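Local coordinates for protein glutathione transferase o1 (Bombyx mori, PDB 3RBT) that belongs to the Omega class of glutathione transferases, enzymes that typically use glutathione in transfer and dehydroascorbate-reducing reactions, though its own activity may be weak, at residues I148-T160 / E199-G211. Sequence-based numbering, arbitrary orientation.
Sequences IIQTLEIFEKELT and EKKSLFPNFADWG
Glu156 reaches from the side of helix 145-162 to the first turn of helix 205-216. Its CB lies 3.9 Å from CD1 of the Phe204 ring. CG stands anti to the backbone N (chi1 170°) and comes near Phe204 CA; a bend at chi2 (70°) then brings the carboxylate to the N-terminal end of helix 205-216, with CD 3.6 Å from Phe204 CA. There OE1 packs against Pro205 CD and accepts from Asn206 N at 3.1 Å through its syn lone pair, while OE2 takes Phe207 N at 2.8 Å, also on the syn side but 17° out of the carboxylate plane. Phe204 is the N-cap residue, so the acid holds N-H groups of the first turn, where the helix dipole would probably favour its negative charge. Cutting Glu156 back to an alanine is likely to leave those two amides without their acceptor and open a gap beside Pro205 CD. Within the all-helical C-terminal domain of the glutathione transferase fold, the two helices cross nearly perpendicular. The Phe204 ring lies between Leu152 CB, 3.7 Å from its centroid in a CH-pi contact, and CB of its own neighbour Leu203 over the centre of the opposite face. Leu152 forks: CD1 reaches Phe204 CE2, CD2 packs 3.5 Å from Phe207 CE2. Further along, Asn206 ND2 donates to Thr160 OG1 at 2.8 Å, the hydroxyl oxygen close to the plane of the Asn206 amide; that hydroxyl in turn donates to Glu156 O.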
loop_
_atom_site.group_PDB
_atom_site.type_symbol
_atom_site.label_atom_id
_atom_site.label_comp_id
_atom_site.label_asym_id
_atom_site.label_seq_id
_atom_site.Cartn_x
_atom_site.Cartn_y
_atom_site.Cartn_z
ATOM N N ILE A 148 1.012 -2.606 -20.174
ATOM C CA ILE A 148 1.049 -1.157 -20.357
ATOM C C ILE A 148 -0.284 -0.658 -20.905
ATOM O O ILE A 148 -0.909 0.228 -20.323
ATOM C CB ILE A 148 2.160 -0.746 -21.367
ATOM C CG1 ILE A 148 3.499 -1.437 -21.048
ATOM C CG2 ILE A 148 2.238 0.779 -21.524
ATOM C CD1 ILE A 148 4.482 -0.638 -20.281
ATOM N N ILE A 149 -0.700 -1.246 -22.029
ATOM C CA ILE A 149 -1.895 -0.831 -22.766
ATOM C C ILE A 149 -3.180 -0.953 -21.937
ATOM O O ILE A 149 -3.966 -0.008 -21.866
ATOM C CB ILE A 149 -2.007 -1.589 -24.122
ATOM C CG1 ILE A 149 -0.809 -1.226 -25.014
ATOM C CG2 ILE A 149 -3.330 -1.270 -24.823
ATOM C CD1 ILE A 149 -0.485 -2.237 -26.108
ATOM N N GLN A 150 -3.368 -2.105 -21.300
ATOM C CA GLN A 150 -4.534 -2.363 -20.443
ATOM C C GLN A 150 -4.684 -1.356 -19.303
ATOM O O GLN A 150 -5.795 -0.910 -19.003
ATOM C CB GLN A 150 -4.469 -3.779 -19.866
ATOM C CG GLN A 150 -4.672 -4.876 -20.898
ATOM C CD GLN A 150 -6.117 -4.998 -21.349
ATOM O OE1 GLN A 150 -6.452 -4.682 -22.497
ATOM N NE2 GLN A 150 -6.986 -5.458 -20.445
ATOM N N THR A 151 -3.561 -1.014 -18.668
ATOM C CA THR A 151 -3.556 -0.025 -17.598
ATOM C C THR A 151 -3.868 1.365 -18.153
ATOM O O THR A 151 -4.627 2.119 -17.544
ATOM C CB THR A 151 -2.214 -0.012 -16.835
ATOM O OG1 THR A 151 -1.876 -1.349 -16.444
ATOM C CG2 THR A 151 -2.302 0.869 -15.590
ATOM N N LEU A 152 -3.300 1.692 -19.316
ATOM C CA LEU A 152 -3.571 2.981 -19.949
ATOM C C LEU A 152 -5.057 3.182 -20.285
ATOM O O LEU A 152 -5.555 4.306 -20.213
ATOM C CB LEU A 152 -2.687 3.207 -21.186
ATOM C CG LEU A 152 -1.173 3.396 -20.988
ATOM C CD1 LEU A 152 -0.458 3.558 -22.336
ATOM C CD2 LEU A 152 -0.845 4.569 -20.062
ATOM N N GLU A 153 -5.761 2.102 -20.631
ATOM C CA GLU A 153 -7.207 2.186 -20.896
ATOM C C GLU A 153 -7.970 2.604 -19.634
ATOM O O GLU A 153 -8.898 3.406 -19.702
ATOM C CB GLU A 153 -7.775 0.871 -21.469
ATOM C CG GLU A 153 -9.079 1.067 -22.285
ATOM C CD GLU A 153 -9.640 -0.222 -22.903
ATOM O OE1 GLU A 153 -9.889 -0.246 -24.136
ATOM O OE2 GLU A 153 -9.847 -1.210 -22.162
ATOM N N ILE A 154 -7.567 2.055 -18.488
ATOM C CA ILE A 154 -8.184 2.381 -17.200
ATOM C C ILE A 154 -7.986 3.865 -16.868
ATOM O O ILE A 154 -8.934 4.564 -16.504
ATOM C CB ILE A 154 -7.631 1.465 -16.064
ATOM C CG1 ILE A 154 -8.199 0.044 -16.205
ATOM C CG2 ILE A 154 -7.945 2.035 -14.671
ATOM C CD1 ILE A 154 -7.350 -1.034 -15.539
ATOM N N PHE A 155 -6.756 4.339 -17.018
ATOM C CA PHE A 155 -6.430 5.731 -16.707
ATOM C C PHE A 155 -7.010 6.739 -17.698
ATOM O O PHE A 155 -7.278 7.881 -17.330
ATOM C CB PHE A 155 -4.919 5.902 -16.515
ATOM C CG PHE A 155 -4.451 5.484 -15.155
ATOM C CD1 PHE A 155 -4.202 6.437 -14.175
ATOM C CD2 PHE A 155 -4.306 4.136 -14.833
ATOM C CE1 PHE A 155 -3.790 6.060 -12.894
ATOM C CE2 PHE A 155 -3.891 3.742 -13.543
ATOM C CZ PHE A 155 -3.633 4.711 -12.579
ATOM N N GLU A 156 -7.223 6.306 -18.939
ATOM C CA GLU A 156 -7.876 7.138 -19.947
ATOM C C GLU A 156 -9.330 7.372 -19.552
ATOM O O GLU A 156 -9.807 8.509 -19.535
ATOM C CB GLU A 156 -7.804 6.477 -21.331
ATOM C CG GLU A 156 -8.665 7.147 -22.409
ATOM C CD GLU A 156 -8.151 8.511 -22.824
ATOM O OE1 GLU A 156 -8.936 9.280 -23.408
ATOM O OE2 GLU A 156 -6.966 8.821 -22.575
ATOM N N LYS A 157 -10.014 6.277 -19.227
ATOM C CA LYS A 157 -11.395 6.316 -18.775
ATOM C C LYS A 157 -11.556 7.128 -17.490
ATOM O O LYS A 157 -12.502 7.908 -17.365
ATOM C CB LYS A 157 -11.932 4.894 -18.600
ATOM C CG LYS A 157 -12.305 4.226 -19.925
ATOM C CD LYS A 157 -12.461 2.714 -19.780
ATOM C CE LYS A 157 -12.762 2.055 -21.122
ATOM N NZ LYS A 157 -12.511 0.587 -21.064
ATOM N N GLU A 158 -10.620 6.959 -16.556
ATOM C CA GLU A 158 -10.648 7.697 -15.297
ATOM C C GLU A 158 -10.450 9.202 -15.489
ATOM O O GLU A 158 -11.190 10.002 -14.912
ATOM C CB GLU A 158 -9.599 7.158 -14.321
ATOM C CG GLU A 158 -9.603 7.851 -12.961
ATOM C CD GLU A 158 -10.870 7.595 -12.157
ATOM O OE1 GLU A 158 -11.428 6.487 -12.242
ATOM O OE2 GLU A 158 -11.309 8.504 -11.425
ATOM N N LEU A 159 -9.448 9.583 -16.284
ATOM C CA LEU A 159 -9.203 11.002 -16.561
ATOM C C LEU A 159 -10.403 11.640 -17.273
ATOM O O LEU A 159 -10.795 12.762 -16.944
ATOM C CB LEU A 159 -7.923 11.189 -17.382
ATOM C CG LEU A 159 -7.413 12.601 -17.678
ATOM C CD1 LEU A 159 -7.145 13.398 -16.404
ATOM C CD2 LEU A 159 -6.149 12.506 -18.513
ATOM N N THR A 160 -10.983 10.914 -18.232
ATOM C CA THR A 160 -12.167 11.375 -18.962
ATOM C C THR A 160 -13.326 11.612 -17.992
ATOM O O THR A 160 -13.990 12.645 -18.053
ATOM C CB THR A 160 -12.573 10.385 -20.094
ATOM O OG1 THR A 160 -11.419 10.058 -20.881
ATOM C CG2 THR A 160 -13.645 10.995 -21.016
ATOM N N GLU A 199 0.467 5.139 -32.960
ATOM C CA GLU A 199 -0.817 4.443 -33.068
ATOM C C GLU A 199 -1.384 4.139 -31.676
ATOM O O GLU A 199 -2.524 4.498 -31.370
ATOM C CB GLU A 199 -0.670 3.153 -33.887
ATOM C CG GLU A 199 -1.997 2.492 -34.257
ATOM C CD GLU A 199 -1.835 1.155 -34.966
ATOM O OE1 GLU A 199 -2.696 0.833 -35.815
ATOM O OE2 GLU A 199 -0.863 0.421 -34.680
ATOM N N LYS A 200 -0.566 3.483 -30.852
ATOM C CA LYS A 200 -0.887 3.168 -29.457
ATOM C C LYS A 200 -1.285 4.419 -28.651
ATOM O O LYS A 200 -2.213 4.376 -27.838
ATOM C CB LYS A 200 0.320 2.470 -28.817
ATOM C CG LYS A 200 0.172 2.060 -27.352
ATOM C CD LYS A 200 1.401 1.274 -26.862
ATOM C CE LYS A 200 2.543 2.184 -26.409
ATOM N NZ LYS A 200 2.286 2.818 -25.082
ATOM N N LYS A 201 -0.583 5.525 -28.897
ATOM C CA LYS A 201 -0.822 6.801 -28.211
ATOM C C LYS A 201 -2.216 7.345 -28.533
ATOM O O LYS A 201 -2.916 7.851 -27.648
ATOM C CB LYS A 201 0.260 7.810 -28.616
ATOM C CG LYS A 201 0.169 9.189 -27.979
ATOM C CD LYS A 201 1.379 10.022 -28.387
ATOM C CE LYS A 201 1.434 11.355 -27.658
ATOM N NZ LYS A 201 0.603 12.392 -28.337
ATOM N N SER A 202 -2.601 7.214 -29.799
ATOM C CA SER A 202 -3.878 7.712 -30.318
ATOM C C SER A 202 -5.096 7.030 -29.687
ATOM O O SER A 202 -6.213 7.552 -29.762
ATOM C CB SER A 202 -3.907 7.567 -31.844
ATOM O OG SER A 202 -5.205 7.806 -32.370
ATOM N N LEU A 203 -4.869 5.870 -29.068
ATOM C CA LEU A 203 -5.912 5.130 -28.352
ATOM C C LEU A 203 -6.355 5.837 -27.074
ATOM O O LEU A 203 -7.468 5.615 -26.587
ATOM C CB LEU A 203 -5.434 3.709 -28.012
ATOM C CG LEU A 203 -5.393 2.667 -29.137
ATOM C CD1 LEU A 203 -4.344 1.601 -28.861
ATOM C CD2 LEU A 203 -6.771 2.033 -29.365
ATOM N N PHE A 204 -5.483 6.688 -26.539
ATOM C CA PHE A 204 -5.742 7.373 -25.276
ATOM C C PHE A 204 -5.555 8.878 -25.442
ATOM O O PHE A 204 -4.524 9.423 -25.031
ATOM C CB PHE A 204 -4.827 6.819 -24.180
ATOM C CG PHE A 204 -4.614 5.336 -24.276
ATOM C CD1 PHE A 204 -5.635 4.452 -23.934
ATOM C CD2 PHE A 204 -3.407 4.823 -24.742
ATOM C CE1 PHE A 204 -5.450 3.080 -24.043
ATOM C CE2 PHE A 204 -3.215 3.456 -24.855
ATOM C CZ PHE A 204 -4.237 2.582 -24.502
ATOM N N PRO A 205 -6.557 9.551 -26.042
ATOM C CA PRO A 205 -6.425 10.955 -26.440
ATOM C C PRO A 205 -6.335 11.926 -25.266
ATOM O O PRO A 205 -5.530 12.853 -25.311
ATOM C CB PRO A 205 -7.681 11.210 -27.287
ATOM C CG PRO A 205 -8.660 10.197 -26.837
ATOM C CD PRO A 205 -7.867 8.992 -26.425
ATOM N N ASN A 206 -7.138 11.709 -24.227
ATOM C CA ASN A 206 -7.076 12.550 -23.025
ATOM C C ASN A 206 -5.789 12.329 -22.216
ATOM O O ASN A 206 -5.183 13.286 -21.726
ATOM C CB ASN A 206 -8.328 12.353 -22.157
ATOM C CG ASN A 206 -9.602 12.845 -22.848
ATOM O OD1 ASN A 206 -9.590 13.866 -23.532
ATOM N ND2 ASN A 206 -10.703 12.118 -22.662
ATOM N N PHE A 207 -5.367 11.072 -22.104
ATOM C CA PHE A 207 -4.115 10.730 -21.417
ATOM C C PHE A 207 -2.925 11.331 -22.150
ATOM O O PHE A 207 -2.049 11.923 -21.526
ATOM C CB PHE A 207 -3.947 9.209 -21.301
ATOM C CG PHE A 207 -3.018 8.782 -20.197
ATOM C CD1 PHE A 207 -3.469 8.706 -18.884
ATOM C CD2 PHE A 207 -1.691 8.460 -20.473
ATOM C CE1 PHE A 207 -2.617 8.312 -17.853
ATOM C CE2 PHE A 207 -0.824 8.064 -19.456
ATOM C CZ PHE A 207 -1.289 7.989 -18.137
ATOM N N ALA A 208 -2.922 11.196 -23.481
ATOM C CA ALA A 208 -1.876 11.764 -24.321
ATOM C C ALA A 208 -1.797 13.274 -24.126
ATOM O O ALA A 208 -0.709 13.814 -23.953
ATOM C CB ALA A 208 -2.122 11.427 -25.802
ATOM N N ASP A 209 -2.958 13.934 -24.149
ATOM C CA ASP A 209 -3.070 15.365 -23.879
ATOM C C ASP A 209 -2.467 15.733 -22.519
ATOM O O ASP A 209 -1.680 16.672 -22.419
ATOM C CB ASP A 209 -4.540 15.809 -23.935
ATOM C CG ASP A 209 -5.061 15.962 -25.354
ATOM O OD1 ASP A 209 -4.337 15.620 -26.319
ATOM O OD2 ASP A 209 -6.214 16.431 -25.507
ATOM N N TRP A 210 -2.837 14.975 -21.489
ATOM C CA TRP A 210 -2.325 15.146 -20.131
ATOM C C TRP A 210 -0.795 15.008 -20.095
ATOM O O TRP A 210 -0.104 15.846 -19.507
ATOM C CB TRP A 210 -3.027 14.150 -19.191
ATOM C CG TRP A 210 -2.395 13.983 -17.829
ATOM C CD1 TRP A 210 -2.599 14.767 -16.727
ATOM C CD2 TRP A 210 -1.477 12.962 -17.430
ATOM N NE1 TRP A 210 -1.856 14.301 -15.670
ATOM C CE2 TRP A 210 -1.159 13.194 -16.072
ATOM C CE3 TRP A 210 -0.889 11.876 -18.088
ATOM C CZ2 TRP A 210 -0.277 12.379 -15.357
ATOM C CZ3 TRP A 210 -0.017 11.066 -17.384
ATOM C CH2 TRP A 210 0.284 11.322 -16.029
ATOM N N GLY A 211 -0.281 13.961 -20.743
ATOM C CA GLY A 211 1.158 13.788 -20.952
ATOM C C GLY A 211 1.858 15.035 -21.471
ATOM O O GLY A 211 2.914 15.425 -20.958
#